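Local coordinates for oxidoreductase, NAD-binding/iron-sulfur cluster-binding protein (Nitratireductor pacificus pht-3B, PDB 6ZXU), which probably removes halogen from organic halides by reduction, using a cobalamin cofactor and two [4Fe-4S] clusters, at residues 187-192 with 644-649. Sequence-based numbering, arbitrary orientation.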
loop_
_atom_site.group_PDB
_atom_site.type_symbol
_atom_site.label_atom_id
_atom_site.label_comp_id
_atom_site.label_asym_id
_atom_site.label_seq_id
_atom_site.Cartn_x
_atom_site.Cartn_y
_atom_site.Cartn_z
ATOM N N VAL A 187 6.640 -12.550 14.527
ATOM C CA VAL A 187 6.934 -13.845 15.225
ATOM C C VAL A 187 6.966 -13.615 16.767
ATOM O O VAL A 187 6.443 -14.428 17.519
ATOM C CB VAL A 187 8.249 -14.438 14.713
ATOM C CG1 VAL A 187 8.697 -15.650 15.509
ATOM C CG2 VAL A 187 8.127 -14.824 13.243
ATOM N N ARG A 188 7.517 -12.492 17.203
ATOM C CA ARG A 188 7.518 -12.109 18.634
ATOM C C ARG A 188 6.115 -11.970 19.201
ATOM O O ARG A 188 5.830 -12.404 20.308
ATOM C CB ARG A 188 8.320 -10.864 18.865
ATOM C CG ARG A 188 9.815 -11.063 18.758
ATOM C CD ARG A 188 10.582 -9.867 19.274
ATOM N NE ARG A 188 10.295 -8.603 18.528
ATOM C CZ ARG A 188 10.975 -8.135 17.509
ATOM N NH1 ARG A 188 11.997 -8.819 16.928
ATOM N NH2 ARG A 188 10.607 -6.985 16.957
ATOM N N TRP A 189 5.185 -11.449 18.417
ATOM C CA TRP A 189 3.792 -11.372 18.854
ATOM C C TRP A 189 3.045 -12.682 18.882
ATOM O O TRP A 189 2.029 -12.826 19.576
ATOM C CB TRP A 189 3.024 -10.370 17.994
ATOM C CG TRP A 189 3.141 -8.962 18.488
ATOM C CD1 TRP A 189 3.965 -7.948 18.021
ATOM C CD2 TRP A 189 2.436 -8.428 19.602
ATOM N NE1 TRP A 189 3.767 -6.808 18.765
ATOM C CE2 TRP A 189 2.829 -7.059 19.735
ATOM C CE3 TRP A 189 1.478 -8.966 20.501
ATOM C CZ2 TRP A 189 2.332 -6.226 20.751
ATOM C CZ3 TRP A 189 0.960 -8.110 21.533
ATOM C CH2 TRP A 189 1.397 -6.762 21.631
ATOM N N MET A 190 3.515 -13.669 18.117
ATOM C CA MET A 190 2.988 -15.030 18.151
ATOM C C MET A 190 3.568 -15.837 19.344
ATOM O O MET A 190 3.062 -16.911 19.665
ATOM C CB MET A 190 3.322 -15.737 16.841
ATOM C CG MET A 190 2.357 -15.368 15.733
ATOM S SD MET A 190 2.501 -16.486 14.290
ATOM C CE MET A 190 4.241 -16.353 13.830
ATOM N N GLY A 191 4.600 -15.302 20.008
ATOM C CA GLY A 191 5.064 -15.862 21.277
ATOM C C GLY A 191 6.472 -16.424 21.197
ATOM O O GLY A 191 6.909 -17.043 22.156
ATOM N N PHE A 192 7.222 -16.154 20.130
ATOM C CA PHE A 192 8.530 -16.740 19.926
ATOM C C PHE A 192 9.558 -15.695 19.797
ATOM O O PHE A 192 9.371 -14.713 19.059
ATOM C CB PHE A 192 8.559 -17.656 18.643
ATOM C CG PHE A 192 7.566 -18.752 18.654
ATOM C CD1 PHE A 192 6.232 -18.518 18.311
ATOM C CD2 PHE A 192 7.922 -20.030 19.059
ATOM C CE1 PHE A 192 5.272 -19.507 18.403
ATOM C CE2 PHE A 192 6.979 -21.015 19.118
ATOM C CZ PHE A 192 5.655 -20.773 18.770
ATOM N N LEU A 644 -5.711 -15.235 13.714
ATOM C CA LEU A 644 -5.260 -14.911 15.040
ATOM C C LEU A 644 -5.754 -13.538 15.427
ATOM O O LEU A 644 -5.640 -12.605 14.635
ATOM C CB LEU A 644 -3.715 -14.923 15.157
ATOM C CG LEU A 644 -3.040 -16.271 14.911
ATOM C CD1 LEU A 644 -1.519 -16.164 14.899
ATOM C CD2 LEU A 644 -3.517 -17.286 15.945
ATOM N N GLU A 645 -6.280 -13.432 16.646
ATOM C CA GLU A 645 -6.727 -12.192 17.239
ATOM C C GLU A 645 -5.994 -12.061 18.537
ATOM O O GLU A 645 -6.053 -12.935 19.372
ATOM C CB GLU A 645 -8.265 -12.232 17.452
ATOM C CG GLU A 645 -8.790 -11.055 18.213
ATOM C CD GLU A 645 -10.298 -11.074 18.427
ATOM O OE1 GLU A 645 -10.982 -12.123 18.246
ATOM O OE2 GLU A 645 -10.829 -9.990 18.774
ATOM N N VAL A 646 -5.299 -10.947 18.703
ATOM C CA VAL A 646 -4.666 -10.624 19.974
ATOM C C VAL A 646 -5.722 -9.954 20.908
ATOM O O VAL A 646 -6.367 -8.942 20.562
ATOM C CB VAL A 646 -3.510 -9.684 19.776
ATOM C CG1 VAL A 646 -2.954 -9.223 21.085
ATOM C CG2 VAL A 646 -2.444 -10.356 18.935
ATOM N N ILE A 647 -5.912 -10.588 22.053
ATOM C CA ILE A 647 -6.744 -10.095 23.129
ATOM C C ILE A 647 -5.919 -10.086 24.409
ATOM O O ILE A 647 -5.345 -11.079 24.766
ATOM C CB ILE A 647 -7.932 -11.004 23.366
ATOM C CG1 ILE A 647 -8.942 -10.819 22.263
ATOM C CG2 ILE A 647 -8.585 -10.628 24.701
ATOM C CD1 ILE A 647 -9.984 -11.914 22.106
ATOM N N ASP A 648 -5.864 -8.940 25.058
ATOM C CA ASP A 648 -5.153 -8.841 26.358
ATOM C C ASP A 648 -3.680 -9.312 26.163
ATOM O O ASP A 648 -3.085 -9.991 26.992
ATOM C CB ASP A 648 -5.914 -9.651 27.443
ATOM N N GLY A 649 -3.076 -8.907 25.048
ATOM C CA GLY A 649 -1.638 -9.107 24.863
ATOM C C GLY A 649 -1.253 -10.478 24.368
ATOM O O GLY A 649 -0.054 -10.735 24.183
#
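Trp189 and Val646 meet at about a right angle, the benzene part of the indole reaching across from the end of helix 168-190 to strand 645-647 and the turn that follows it. Its outer carbon does the touching: Trp189 CZ3 lies 4.1 Å from Val646 CG1. The same Trp189 CZ3 is 3.9 Å from Gly649 O, and both partners approach the ring obliquely. On Val646 the methyl CG1 stands opposite the backbone N (chi1 173°), and this branch is the one that reaches the indole. One residue further along the helix, Met190 makes a second pairing, of thioether chain on leucine methyl. Its CG lies 4.0 Å from Leu644 CD1 and its sulfur SD 4.1 Å from the same methyl, the two side chains again crossing at nearly 90°. Met190 runs extended as far as SD and then bends at chi3 (-56°), which carries CE off to one side while CG and SD stay against the leucine. Leu644 and Val646, two residues apart, both direct their CB atoms at the helix end, and neither Trp189 nor Met190 forms a polar bond to this strand segment. The two segments bury 171 Å² between them, both sides summed. Helix 342-354 packs beside both pairs: Pro342 touches Trp189 and Leu644, and Leu345 touches Trp189 and Val646. Glu645, between the two inward-facing residues, is instead held by a salt bridge to Arg336. After Met190 the chain leaves the helix at Gly191, whose positive phi, with Phe192 N bonded to Val187 O and Gly191 N to Arg188 O, makes a Schellman motif. Far from the cobalamin and the clusters, this is apolar packing of a Schellman-capped helix C-terminus against the first strand and turn of the antiparallel hairpin formed by 645-647 and 650-652.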